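Local coordinates for hydrolase (Thermococcus thioreducens, PDB 6IAH), which probably acts as a magnesium-dependent phosphatase of the haloacid dehalogenase superfamily, possibly on phosphoglycolate among other substrates, at residues A[20-25]-A[54-59]; A[15-20]-A[107-112]; A[27-32]-A[62-67]. All blocks are in the same frame, centred on the assembly; numbering follows the deposited sequence. Where two conformers were deposited one is given.

Contact 1: A[20-25]-A[54-59]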
ATOM      1  N   GLU A  20      11.522  -3.204  -0.357  0.50 24.91           N
ATOM      2  CA  GLU A  20      12.943  -2.854  -0.298  0.50 26.33           C
ATOM      3  C   GLU A  20      13.182  -1.718   0.713  0.50 26.44           C
ATOM      4  O   GLU A  20      14.214  -1.679   1.347  0.50 22.72           O
ATOM      5  CB  GLU A  20      13.482  -2.490  -1.686  0.50 30.02           C
ATOM      6  CG  GLU A  20      14.979  -2.183  -1.764  0.50 31.86           C
ATOM      7  CD  GLU A  20      15.863  -3.418  -1.810  0.50 32.43           C
ATOM      8  OE1 GLU A  20      15.336  -4.548  -1.849  0.50 29.79           O
ATOM      9  OE2 GLU A  20      17.094  -3.252  -1.785  0.50 31.73           O
ATOM     10  N   ALA A  21      12.231  -0.808   0.900  1.00 24.15           N
ATOM     11  CA  ALA A  21      12.398   0.179   1.936  1.00 23.55           C
ATOM     12  C   ALA A  21      12.402  -0.441   3.344  1.00 21.72           C
ATOM     13  O   ALA A  21      13.184  -0.008   4.212  1.00 24.65           O
ATOM     14  CB  ALA A  21      11.294   1.248   1.803  1.00 23.24           C
ATOM     15  N   THR A  22      11.576  -1.473   3.548  1.00 21.40           N
ATOM     16  CA  THR A  22      11.517  -2.196   4.794  1.00 22.01           C
ATOM     17  C   THR A  22      12.867  -2.913   5.020  1.00 21.97           C
ATOM     18  O   THR A  22      13.512  -2.803   6.075  1.00 22.80           O
ATOM     19  CB  THR A  22      10.315  -3.143   4.800  1.00 25.31           C
ATOM     20  OG1 THR A  22       9.082  -2.365   4.658  1.00 25.44           O
ATOM     21  CG2 THR A  22      10.242  -3.983   6.082  1.00 26.81           C
ATOM     22  N   LYS A  23      13.316  -3.599   3.984  1.00 23.53           N
ATOM     23  CA  LYS A  23      14.608  -4.274   4.044  1.00 22.72           C
ATOM     24  C   LYS A  23      15.771  -3.326   4.350  1.00 22.80           C
ATOM     25  O   LYS A  23      16.481  -3.537   5.297  1.00 25.31           O
ATOM     26  CB  LYS A  23      14.850  -4.973   2.721  1.00 25.51           C
ATOM     27  CG  LYS A  23      16.208  -5.649   2.603  1.00 28.26           C
ATOM     28  CD  LYS A  23      16.543  -5.852   1.122  1.00 32.73           C
ATOM     29  CE  LYS A  23      17.455  -7.028   0.917  1.00 35.00           C
ATOM     30  NZ  LYS A  23      18.852  -6.795   1.255  1.00 38.74           N
ATOM     31  N   LEU A  24      15.928  -2.257   3.605  1.00 23.59           N
ATOM     32  CA  LEU A  24      16.997  -1.330   3.855  1.00 25.39           C
ATOM     33  C   LEU A  24      16.929  -0.636   5.219  1.00 24.56           C
ATOM     34  O   LEU A  24      17.949  -0.398   5.880  1.00 21.72           O
ATOM     35  CB  LEU A  24      17.079  -0.268   2.746  1.00 26.38           C
ATOM     36  CG  LEU A  24      17.336  -0.784   1.338  1.00 28.31           C
ATOM     37  CD1 LEU A  24      17.364   0.432   0.424  1.00 29.72           C
ATOM     38  CD2 LEU A  24      18.646  -1.593   1.264  1.00 29.31           C
ATOM     39  N   THR A  25      15.739  -0.265   5.639  1.00 23.19           N
ATOM     40  CA  THR A  25      15.597   0.296   6.990  1.00 23.99           C
ATOM     41  C   THR A  25      16.040  -0.674   8.101  1.00 22.59           C
ATOM     42  O   THR A  25      16.774  -0.291   8.992  1.00 24.63           O
ATOM     43  CB  THR A  25      14.127   0.648   7.228  1.00 22.69           C
ATOM     44  OG1 THR A  25      13.771   1.582   6.221  1.00 23.43           O
ATOM     45  CG2 THR A  25      13.909   1.126   8.606  1.00 24.49           C
ATOM     46  N   GLY A  54       0.654  -1.941  12.107  1.00 31.85           N
ATOM     47  CA  GLY A  54       0.088  -0.642  11.826  1.00 33.13           C
ATOM     48  C   GLY A  54       0.656  -0.045  10.554  1.00 36.23           C
ATOM     49  O   GLY A  54      -0.047   0.646   9.855  1.00 34.48           O
ATOM     50  N   ASP A  55       1.930  -0.336  10.234  1.00 27.82           N
ATOM     51  CA  ASP A  55       2.577   0.305   9.117  1.00 28.23           C
ATOM     52  C   ASP A  55       3.881  -0.430   8.905  1.00 27.40           C
ATOM     53  O   ASP A  55       4.227  -1.289   9.725  1.00 22.49           O
ATOM     54  CB  ASP A  55       2.750   1.809   9.329  1.00 30.76           C
ATOM     55  CG  ASP A  55       3.430   2.164  10.644  1.00 35.91           C
ATOM     56  OD1 ASP A  55       4.559   1.660  10.911  1.00 34.77           O
ATOM     57  OD2 ASP A  55       2.842   2.960  11.425  1.00 36.39           O
ATOM     58  N   ASP A  56       4.585  -0.098   7.838  1.00 27.26           N
ATOM     59  CA  ASP A  56       5.901  -0.756   7.565  1.00 30.13           C
ATOM     60  C   ASP A  56       7.040  -0.262   8.494  1.00 28.62           C
ATOM     61  O   ASP A  56       8.088  -0.872   8.517  1.00 26.35           O
ATOM     62  CB  ASP A  56       6.265  -0.600   6.107  1.00 30.82           C
ATOM     63  CG  ASP A  56       5.462  -1.506   5.194  1.00 32.04           C
ATOM     64  OD1 ASP A  56       4.934  -2.557   5.633  1.00 33.90           O
ATOM     65  OD2 ASP A  56       5.364  -1.177   4.001  1.00 33.79           O
ATOM     66  N   PHE A  57       6.867   0.857   9.209  1.00 26.80           N
ATOM     67  CA  PHE A  57       7.797   1.248  10.290  1.00 27.28           C
ATOM     68  C   PHE A  57       7.773   0.178  11.412  1.00 25.64           C
ATOM     69  O   PHE A  57       8.793  -0.225  11.958  1.00 25.50           O
ATOM     70  CB  PHE A  57       7.437   2.609  10.958  1.00 28.63           C
ATOM     71  CG  PHE A  57       7.089   3.724   9.998  1.00 29.68           C
ATOM     72  CD1 PHE A  57       7.863   3.960   8.870  1.00 31.61           C
ATOM     73  CD2 PHE A  57       6.034   4.589  10.274  1.00 30.92           C
ATOM     74  CE1 PHE A  57       7.568   5.001   7.982  1.00 32.28           C
ATOM     75  CE2 PHE A  57       5.744   5.645   9.414  1.00 34.13           C
ATOM     76  CZ  PHE A  57       6.508   5.857   8.269  1.00 32.94           C
ATOM     77  N   LYS A  58       6.580  -0.329  11.687  1.00 26.26           N
ATOM     78  CA  LYS A  58       6.377  -1.372  12.688  1.00 25.69           C
ATOM     79  C   LYS A  58       6.866  -2.704  12.173  1.00 24.18           C
ATOM     80  O   LYS A  58       7.432  -3.452  12.924  1.00 22.78           O
ATOM     81  CB  LYS A  58       4.905  -1.482  13.105  1.00 28.91           C
ATOM     82  CG  LYS A  58       4.303  -0.214  13.698  1.00 29.12           C
ATOM     83  CD  LYS A  58       5.088   0.149  14.920  1.00 38.62           C
ATOM     84  CE  LYS A  58       4.716   1.503  15.511  1.00 46.69           C
ATOM     85  NZ  LYS A  58       3.250   1.702  15.607  1.00 44.82           N
ATOM     86  N   VAL A  59       6.656  -2.970  10.903  1.00 23.15           N
ATOM     87  CA  VAL A  59       7.168  -4.210  10.321  1.00 23.80           C
ATOM     88  C   VAL A  59       8.691  -4.151  10.386  1.00 22.66           C
ATOM     89  O   VAL A  59       9.288  -5.144  10.751  1.00 22.67           O
ATOM     90  CB  VAL A  59       6.721  -4.461   8.862  1.00 24.16           C
ATOM     91  CG1 VAL A  59       7.316  -5.795   8.308  1.00 24.25           C
ATOM     92  CG2 VAL A  59       5.203  -4.577   8.758  1.00 25.88           C
TER

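Contact 2: A[15-20]-A[107-112]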
ATOM      1  N   ARG A  15       6.387  -2.308  -7.561  1.00 44.61           N
ATOM      2  CA  ARG A  15       7.635  -3.077  -7.812  1.00 46.57           C
ATOM      3  C   ARG A  15       8.441  -3.282  -6.509  1.00 36.72           C
ATOM      4  O   ARG A  15       9.573  -2.868  -6.291  1.00 39.09           O
ATOM      5  CB  ARG A  15       8.422  -2.439  -9.003  1.00 50.20           C
ATOM      6  CG  ARG A  15       8.099  -3.007 -10.441  1.00 50.06           C
ATOM      7  CD  ARG A  15       9.202  -2.703 -11.482  1.00 58.26           C
ATOM      8  NE  ARG A  15      10.559  -2.731 -10.884  1.00 61.02           N
ATOM      9  CZ  ARG A  15      11.415  -1.700 -10.694  1.00 61.44           C
ATOM     10  NH1 ARG A  15      11.190  -0.443 -11.123  1.00 55.67           N
ATOM     11  NH2 ARG A  15      12.574  -1.954 -10.079  1.00 54.67           N
ATOM     12  N   GLU A  16       7.740  -3.916  -5.617  1.00 33.63           N
ATOM     13  CA  GLU A  16       8.252  -4.147  -4.298  1.00 45.95           C
ATOM     14  C   GLU A  16       9.104  -2.955  -3.625  1.00 42.22           C
ATOM     15  O   GLU A  16      10.063  -3.253  -2.861  1.00 40.08           O
ATOM     16  CB  GLU A  16       8.847  -5.570  -4.294  1.00 48.95           C
ATOM     17  CG  GLU A  16       7.765  -6.616  -4.644  1.00 51.34           C
ATOM     18  CD  GLU A  16       7.298  -6.508  -6.129  1.00 58.85           C
ATOM     19  OE1 GLU A  16       8.153  -6.742  -7.018  1.00 70.27           O
ATOM     20  OE2 GLU A  16       6.122  -6.126  -6.424  1.00 53.01           O
ATOM     21  N   SER A  17       8.723  -1.658  -3.929  1.00 35.65           N
ATOM     22  CA  SER A  17       9.398  -0.415  -3.480  1.00 29.90           C
ATOM     23  C   SER A  17       9.300  -0.413  -1.944  1.00 29.16           C
ATOM     24  O   SER A  17      10.272  -0.180  -1.275  1.00 27.03           O
ATOM     25  CB  SER A  17       8.727   0.864  -3.967  1.00 27.06           C
ATOM     26  OG  SER A  17       7.332   0.875  -3.569  1.00 24.73           O
ATOM     27  N   TYR A  18       8.095  -0.670  -1.410  1.00 27.55           N
ATOM     28  CA  TYR A  18       7.907  -0.732   0.038  1.00 26.88           C
ATOM     29  C   TYR A  18       8.681  -1.874   0.672  1.00 26.71           C
ATOM     30  O   TYR A  18       9.201  -1.729   1.778  1.00 28.00           O
ATOM     31  CB  TYR A  18       6.454  -0.924   0.390  1.00 26.84           C
ATOM     32  CG  TYR A  18       5.463   0.086  -0.208  1.00 28.70           C
ATOM     33  CD1 TYR A  18       5.441   1.406   0.173  1.00 32.61           C
ATOM     34  CD2 TYR A  18       4.438  -0.377  -1.025  1.00 33.57           C
ATOM     35  CE1 TYR A  18       4.466   2.287  -0.330  1.00 34.74           C
ATOM     36  CE2 TYR A  18       3.477   0.476  -1.528  1.00 34.26           C
ATOM     37  CZ  TYR A  18       3.468   1.788  -1.181  1.00 33.68           C
ATOM     38  OH  TYR A  18       2.412   2.548  -1.690  1.00 32.01           O
ATOM     39  N   ASP A  19       8.696  -3.021   0.011  1.00 24.87           N
ATOM     40  CA  ASP A  19       9.439  -4.150   0.528  1.00 27.01           C
ATOM     41  C   ASP A  19      10.926  -3.849   0.641  1.00 26.07           C
ATOM     42  O   ASP A  19      11.529  -4.218   1.620  1.00 24.55           O
ATOM     43  CB  ASP A  19       9.251  -5.379  -0.357  1.00 30.11           C
ATOM     44  CG  ASP A  19       7.861  -6.016  -0.250  1.00 32.38           C
ATOM     45  OD1 ASP A  19       6.998  -5.562   0.529  1.00 27.75           O
ATOM     46  OD2 ASP A  19       7.666  -7.025  -0.936  1.00 32.36           O
ATOM     47  N   GLU A  20      11.522  -3.204  -0.357  0.50 24.91           N
ATOM     48  CA  GLU A  20      12.943  -2.854  -0.298  0.50 26.33           C
ATOM     49  C   GLU A  20      13.182  -1.718   0.713  0.50 26.44           C
ATOM     50  O   GLU A  20      14.214  -1.679   1.347  0.50 22.72           O
ATOM     51  CB  GLU A  20      13.482  -2.490  -1.686  0.50 30.02           C
ATOM     52  CG  GLU A  20      14.979  -2.183  -1.764  0.50 31.86           C
ATOM     53  CD  GLU A  20      15.863  -3.418  -1.810  0.50 32.43           C
ATOM     54  OE1 GLU A  20      15.336  -4.548  -1.849  0.50 29.79           O
ATOM     55  OE2 GLU A  20      17.094  -3.252  -1.785  0.50 31.73           O
ATOM     56  N   THR A 107      13.412   8.399   4.702  1.00 23.95           N
ATOM     57  CA  THR A 107      14.623   8.728   3.962  1.00 25.31           C
ATOM     58  C   THR A 107      14.812   7.760   2.757  1.00 24.15           C
ATOM     59  O   THR A 107      15.043   8.219   1.641  1.00 22.92           O
ATOM     60  CB  THR A 107      15.848   8.740   4.910  1.00 26.06           C
ATOM     61  OG1 THR A 107      15.634   9.744   5.928  1.00 26.19           O
ATOM     62  CG2 THR A 107      17.133   9.058   4.152  1.00 28.97           C
ATOM     63  N   PHE A 108      14.643   6.460   2.991  1.00 26.54           N
ATOM     64  CA  PHE A 108      14.840   5.434   1.948  1.00 26.37           C
ATOM     65  C   PHE A 108      13.672   5.459   0.916  1.00 29.01           C
ATOM     66  O   PHE A 108      13.911   5.360  -0.284  1.00 25.39           O
ATOM     67  CB  PHE A 108      14.952   4.028   2.539  1.00 24.40           C
ATOM     68  CG  PHE A 108      16.283   3.712   3.125  1.00 24.34           C
ATOM     69  CD1 PHE A 108      17.452   3.863   2.375  1.00 24.72           C
ATOM     70  CD2 PHE A 108      16.397   3.202   4.426  1.00 23.30           C
ATOM     71  CE1 PHE A 108      18.694   3.546   2.939  1.00 24.74           C
ATOM     72  CE2 PHE A 108      17.626   2.899   4.979  1.00 22.79           C
ATOM     73  CZ  PHE A 108      18.766   3.041   4.236  1.00 23.94           C
ATOM     74  N   TYR A 109      12.431   5.641   1.386  1.00 25.83           N
ATOM     75  CA  TYR A 109      11.271   5.518   0.497  1.00 25.25           C
ATOM     76  C   TYR A 109      11.069   6.835  -0.282  1.00 24.52           C
ATOM     77  O   TYR A 109      10.906   6.796  -1.507  1.00 22.55           O
ATOM     78  CB  TYR A 109       9.975   5.099   1.257  1.00 24.72           C
ATOM     79  CG  TYR A 109       8.795   4.992   0.304  1.00 24.81           C
ATOM     80  CD1 TYR A 109       8.691   3.934  -0.589  1.00 26.46           C
ATOM     81  CD2 TYR A 109       7.826   6.010   0.251  1.00 25.91           C
ATOM     82  CE1 TYR A 109       7.645   3.840  -1.506  1.00 26.40           C
ATOM     83  CE2 TYR A 109       6.775   5.934  -0.644  1.00 27.11           C
ATOM     84  CZ  TYR A 109       6.674   4.872  -1.506  1.00 28.04           C
ATOM     85  OH  TYR A 109       5.638   4.872  -2.397  1.00 28.89           O
ATOM     86  N   LEU A 110      11.061   7.976   0.442  1.00 22.43           N
ATOM     87  CA  LEU A 110      10.840   9.265  -0.128  1.00 23.37           C
ATOM     88  C   LEU A 110      12.101   9.982  -0.660  1.00 25.58           C
ATOM     89  O   LEU A 110      11.977  10.777  -1.576  1.00 22.73           O
ATOM     90  CB  LEU A 110      10.119  10.189   0.860  1.00 22.31           C
ATOM     91  CG  LEU A 110       8.726   9.754   1.305  1.00 25.34           C
ATOM     92  CD1 LEU A 110       8.221  10.796   2.285  1.00 27.36           C
ATOM     93  CD2 LEU A 110       7.762   9.675   0.127  1.00 25.24           C
ATOM     94  N   GLY A 111      13.274   9.733  -0.077  1.00 24.70           N
ATOM     95  CA  GLY A 111      14.502  10.370  -0.528  1.00 28.25           C
ATOM     96  C   GLY A 111      14.398  11.860  -0.428  1.00 27.44           C
ATOM     97  O   GLY A 111      13.911  12.376   0.586  1.00 26.97           O
ATOM     98  N   ARG A 112      14.669  12.543  -1.545  1.00 26.25           N
ATOM     99  CA  ARG A 112      14.664  13.998  -1.540  1.00 27.16           C
ATOM    100  C   ARG A 112      13.286  14.604  -1.372  1.00 24.10           C
ATOM    101  O   ARG A 112      13.200  15.809  -1.050  1.00 27.56           O
ATOM    102  CB  ARG A 112      15.339  14.582  -2.768  1.00 28.48           C
ATOM    103  CG  ARG A 112      16.795  14.163  -2.875  1.00 30.31           C
ATOM    104  CD  ARG A 112      17.338  14.671  -4.181  1.00 30.20           C
ATOM    105  NE  ARG A 112      18.793  14.619  -4.214  1.00 31.00           N
ATOM    106  CZ  ARG A 112      19.530  14.891  -5.278  1.00 30.32           C
ATOM    107  NH1 ARG A 112      18.945  15.181  -6.407  1.00 34.28           N
ATOM    108  NH2 ARG A 112      20.839  14.828  -5.211  1.00 31.00           N
TER
HETATM  109  O   HOH W   1       3.157   5.127  -1.379  1.00 40.17           O

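Contact 3: A[27-32]-A[62-67]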
ATOM      1  N   GLU A  27      17.992  -3.144   7.738  1.00 24.93           N
ATOM      2  CA  GLU A  27      19.449  -3.448   7.573  1.00 24.45           C
ATOM      3  C   GLU A  27      20.295  -2.285   8.014  1.00 25.64           C
ATOM      4  O   GLU A  27      21.360  -2.512   8.554  1.00 24.62           O
ATOM      5  CB  GLU A  27      19.757  -3.871   6.172  1.00 23.48           C
ATOM      6  CG  GLU A  27      19.295  -5.257   5.842  1.00 26.36           C
ATOM      7  CD  GLU A  27      19.525  -5.635   4.365  1.00 26.34           C
ATOM      8  OE1 GLU A  27      19.944  -4.782   3.559  1.00 28.47           O
ATOM      9  OE2 GLU A  27      19.230  -6.803   4.034  1.00 27.94           O
ATOM     10  N   TYR A  28      19.764  -1.047   7.939  1.00 24.46           N
ATOM     11  CA  TYR A  28      20.420   0.134   8.493  1.00 26.20           C
ATOM     12  C   TYR A  28      20.589  -0.038  10.024  1.00 28.70           C
ATOM     13  O   TYR A  28      21.683   0.193  10.543  1.00 25.10           O
ATOM     14  CB  TYR A  28      19.591   1.393   8.196  1.00 29.54           C
ATOM     15  CG  TYR A  28      20.112   2.669   8.804  1.00 28.28           C
ATOM     16  CD1 TYR A  28      19.722   3.051  10.082  1.00 33.78           C
ATOM     17  CD2 TYR A  28      21.027   3.483   8.113  1.00 33.51           C
ATOM     18  CE1 TYR A  28      20.200   4.222  10.688  1.00 30.50           C
ATOM     19  CE2 TYR A  28      21.515   4.664   8.711  1.00 38.55           C
ATOM     20  CZ  TYR A  28      21.061   5.029  10.000  1.00 37.37           C
ATOM     21  OH  TYR A  28      21.503   6.154  10.649  1.00 38.93           O
ATOM     22  N   PHE A  29      19.514  -0.397  10.748  1.00 24.54           N
ATOM     23  CA  PHE A  29      19.653  -0.560  12.223  1.00 21.66           C
ATOM     24  C   PHE A  29      20.490  -1.774  12.568  1.00 22.80           C
ATOM     25  O   PHE A  29      21.284  -1.751  13.507  1.00 22.18           O
ATOM     26  CB  PHE A  29      18.303  -0.638  12.883  1.00 23.91           C
ATOM     27  CG  PHE A  29      17.659   0.684  12.919  1.00 23.50           C
ATOM     28  CD1 PHE A  29      18.016   1.578  13.894  1.00 23.98           C
ATOM     29  CD2 PHE A  29      16.872   1.110  11.849  1.00 23.94           C
ATOM     30  CE1 PHE A  29      17.519   2.866  13.886  1.00 23.46           C
ATOM     31  CE2 PHE A  29      16.374   2.411  11.848  1.00 23.41           C
ATOM     32  CZ  PHE A  29      16.712   3.275  12.845  1.00 24.03           C
ATOM     33  N   LEU A  30      20.318  -2.841  11.825  1.00 23.36           N
ATOM     34  CA  LEU A  30      21.195  -3.989  12.035  1.00 24.46           C
ATOM     35  C   LEU A  30      22.672  -3.622  11.948  1.00 24.32           C
ATOM     36  O   LEU A  30      23.471  -4.062  12.787  1.00 27.98           O
ATOM     37  CB  LEU A  30      20.815  -5.149  11.131  1.00 25.73           C
ATOM     38  CG  LEU A  30      19.452  -5.795  11.437  1.00 25.18           C
ATOM     39  CD1 LEU A  30      19.046  -6.726  10.327  1.00 28.46           C
ATOM     40  CD2 LEU A  30      19.374  -6.532  12.799  1.00 28.73           C
ATOM     41  N   GLY A  31      23.034  -2.861  10.937  1.00 28.10           N
ATOM     42  CA  GLY A  31      24.403  -2.344  10.724  1.00 27.48           C
ATOM     43  C   GLY A  31      24.909  -1.577  11.929  1.00 29.72           C
ATOM     44  O   GLY A  31      26.054  -1.698  12.292  1.00 25.57           O
ATOM     45  N   LEU A  32      24.038  -0.838  12.625  1.00 26.64           N
ATOM     46  CA  LEU A  32      24.445  -0.180  13.868  1.00 26.83           C
ATOM     47  C   LEU A  32      24.853  -1.131  14.984  1.00 25.07           C
ATOM     48  O   LEU A  32      25.638  -0.780  15.835  1.00 30.48           O
ATOM     49  CB  LEU A  32      23.342   0.741  14.410  1.00 27.20           C
ATOM     50  CG  LEU A  32      22.792   1.823  13.521  1.00 27.58           C
ATOM     51  CD1 LEU A  32      21.721   2.663  14.252  1.00 27.49           C
ATOM     52  CD2 LEU A  32      23.902   2.731  13.006  1.00 30.64           C
ATOM     53  N   ALA A  62       9.938  -4.937  13.967  1.00 20.34           N
ATOM     54  CA  ALA A  62       9.816  -6.339  14.223  1.00 20.86           C
ATOM     55  C   ALA A  62      11.016  -7.077  13.599  1.00 23.03           C
ATOM     56  O   ALA A  62      11.620  -7.860  14.252  1.00 23.08           O
ATOM     57  CB  ALA A  62       8.517  -6.875  13.646  1.00 22.01           C
ATOM     58  N   LEU A  63      11.326  -6.766  12.361  1.00 23.48           N
ATOM     59  CA  LEU A  63      12.418  -7.490  11.660  1.00 25.99           C
ATOM     60  C   LEU A  63      13.780  -7.250  12.215  1.00 23.64           C
ATOM     61  O   LEU A  63      14.664  -8.143  12.166  1.00 23.65           O
ATOM     62  CB  LEU A  63      12.385  -7.159  10.169  1.00 27.50           C
ATOM     63  CG  LEU A  63      11.211  -7.799   9.432  1.00 28.34           C
ATOM     64  CD1 LEU A  63      11.060  -7.135   8.110  1.00 28.69           C
ATOM     65  CD2 LEU A  63      11.363  -9.321   9.274  1.00 28.25           C
ATOM     66  N   ILE A  64      13.979  -6.051  12.720  1.00 22.53           N
ATOM     67  CA  ILE A  64      15.231  -5.653  13.387  1.00 23.67           C
ATOM     68  C   ILE A  64      15.465  -6.489  14.633  1.00 23.57           C
ATOM     69  O   ILE A  64      16.517  -7.175  14.785  1.00 24.50           O
ATOM     70  CB  ILE A  64      15.267  -4.152  13.748  1.00 21.87           C
ATOM     71  CG1 ILE A  64      15.319  -3.321  12.498  1.00 22.08           C
ATOM     72  CG2 ILE A  64      16.500  -3.828  14.619  1.00 23.23           C
ATOM     73  CD1 ILE A  64      14.927  -1.869  12.736  1.00 22.42           C
ATOM     74  N   LEU A  65      14.464  -6.519  15.479  1.00 21.99           N
ATOM     75  CA  LEU A  65      14.525  -7.294  16.723  1.00 21.85           C
ATOM     76  C   LEU A  65      14.663  -8.757  16.399  1.00 24.51           C
ATOM     77  O   LEU A  65      15.531  -9.433  16.975  1.00 24.22           O
ATOM     78  CB  LEU A  65      13.348  -7.004  17.666  1.00 22.66           C
ATOM     79  CG  LEU A  65      13.353  -5.545  18.255  1.00 25.12           C
ATOM     80  CD1 LEU A  65      12.023  -5.143  18.901  1.00 24.63           C
ATOM     81  CD2 LEU A  65      14.450  -5.354  19.277  1.00 26.20           C
ATOM     82  N   PHE A  66      13.884  -9.244  15.437  1.00 22.32           N
ATOM     83  CA  PHE A  66      13.950 -10.687  15.138  1.00 23.05           C
ATOM     84  C   PHE A  66      15.345 -11.048  14.644  1.00 21.01           C
ATOM     85  O   PHE A  66      15.876 -12.079  15.035  1.00 27.85           O
ATOM     86  CB  PHE A  66      12.971 -11.097  14.018  1.00 25.65           C
ATOM     87  CG  PHE A  66      11.492 -11.165  14.426  1.00 24.30           C
ATOM     88  CD1 PHE A  66      11.065 -10.842  15.679  1.00 24.06           C
ATOM     89  CD2 PHE A  66      10.550 -11.641  13.511  1.00 27.21           C
ATOM     90  CE1 PHE A  66       9.704 -10.927  16.035  1.00 25.68           C
ATOM     91  CE2 PHE A  66       9.189 -11.762  13.875  1.00 26.31           C
ATOM     92  CZ  PHE A  66       8.790 -11.366  15.124  1.00 27.24           C
ATOM     93  N   ALA A  67      15.883 -10.245  13.754  1.00 22.53           N
ATOM     94  CA  ALA A  67      17.217 -10.528  13.155  1.00 24.69           C
ATOM     95  C   ALA A  67      18.338 -10.310  14.154  1.00 30.58           C
ATOM     96  O   ALA A  67      19.363 -11.002  14.085  1.00 27.05           O
ATOM     97  CB  ALA A  67      17.448  -9.706  11.911  1.00 25.33           C
TER

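Contact 1: A[20-25]-A[54-59]
Asp56 and Val59, on the first turn of helix 56-68, meet Thr22 of helix 17-32. Both helices belong to the helical cap that follows the first core strand, an arrangement consistent with a C1-type cap of the haloacid dehalogenase fold. Helix 56-68 is started by Asp55 at the N-cap position. Asp55 OD1 accepts from Lys58 N at 2.9 Å and is met nearly along its C-O axis. Asp56 comes next and touches through its methylene: Asp56 CB lies 3.6 Å from Thr22 OG1, and the two side chains cross at about a right angle. The polar ends do not bond to each other. Asp56 OD1 is held by a salt bridge to Arg48 NE, while Thr22 OG1 is hydrogen-bonded to Tyr18 O one turn back in its own helix. Phe57 points away from helix 17-32. Its ring packs edge-to-face with Phe105 of helix 100-110. One turn after Asp55, Val59 supplies the methyl-to-methyl contact. Its CG1 stands anti to the backbone N (chi1 180°) and reaches the methyl of Thr22. Thr22 thus splits its branches, the hydroxyl beside Asp56 and the methyl beside Val59. The methyl contact is the looser one, with Thr22 CG2 and Val59 CG1 4.1 Å apart.

Contact 2: A[15-20]-A[107-112]
The rings of Tyr18 and Tyr109 lie nearly parallel, with their planes at 18°. They are slid apart, with centroids separated by 5.2 Å, so they barely overlap. Ser17 OG sits 3.9 Å above one face of the Tyr18 ring, offset toward the rim. The same oxygen lies in the plane of the Tyr109 ring, at its edge. Ser17 OG is 3.6 Å from Tyr109 CE1 there. A water lies at the edge of the Tyr18 ring, in its plane. The contact joins the start of helix 17-32 to the end of helix 100-110. These are the first and last helices of what is probably the C1-type helical cap of this haloacid dehalogenase-like enzyme, close to where the cap meets the core. Tyr109 CG is anti to the backbone N (chi1 180°), which carries the ring across to Ser17 and Tyr18. The CD1-CE1 edge of Tyr18 lies along the CE1-CZ-OH end of Tyr109, closest at Tyr18 CE1 to Tyr109 OH, 3.5 Å. The polar groups have partners beyond the two segments. Tyr18 OH is hydrogen-bonded to OD2 of Asp8, a magnesium ligand, so Tyr18 is a second-shell residue of the metal site. Tyr109 OH and Ser17 OG both bond to Glu128 OE2, which ties the two segments together through one carboxylate oxygen. Glu16, at the N-cap position of helix 17-32, belongs to a second magnesium site known for this protein, whose ion is not bound to this chain in the model. The tyrosine hydroxyls are 4.0 Å apart and are bridged by the water, which donates to Tyr18 OH and to Tyr109 OH at 2.7 Å each.

Contact 3: A[27-32]-A[62-67]
Phe29 and Leu30, in segment 27-32 of helix 17-32, pack against Ile64 and Ala67, in segment 62-67 of helix 56-68. All contacts between side chains are apolar. The short helical segments run in roughly the same direction, crossing at -38° with axes 9.3 Å apart at closest approach. Ile64 buries the most surface, with Leu30 close behind. Its CG1 is anti to the carbonyl carbon (chi1 -67°), and the chain carries CD1 onward to the base of Phe29. There Ile64 CD1 lies 3.6 Å from Phe29 CB. Ile64 CD1 is also 3.7 Å from Phe29 CG, at the root of the ring, but it meets the ring obliquely. The ring itself leads away from segment 62-67. One of its faces has Tyr28 CD1 above it, offset toward the rim. Both methyls of Leu30 meet Ala67 CB, Leu30 CD1 at 3.7 Å and Leu30 CD2 at 3.8 Å. The leucine fork rests on the Ala67 methyl. One contact involves a backbone polar atom: Leu30 CD2 rests 3.5 Å from Ile64 O, a packing contact against the carbonyl oxygen. Glu27 points away from segment 62-67 and makes a salt bridge with Lys23 and a hydrogen bond to Ile39 N. Ile101 of helix 100-110 touches both Phe29 and Ile64, so a third helix extends the apolar patch. The contact lies away from the magnesium sites. It is the kind of helix-on-helix packing that builds the core of an all-helical cap domain, here probably a C1-type haloacid dehalogenase cap.

All three contacts use helix 17-32. Contact 2 lies at its start, contact 1 along its middle and contact 3 at its end. Contacts 1 and 3 also share helix 56-68, and their segments alternate along the chain. Contact 3 falls between the two segments of contact 2, which brings in helix 100-110; contact 1 does too, apart from the shared Glu20. Contact 1 is centred about 9 Å from the centre of contact 2 and about 11 Å from that of contact 3. Contacts 2 and 3 are about 17 Å apart between centres. Phe108 of contact 2 touches Thr25 of contact 1, and Thr22 of contact 1 touches Leu63 of contact 3. Packing thus runs from the magnesium-site side along helix 17-32 to its C-terminal end.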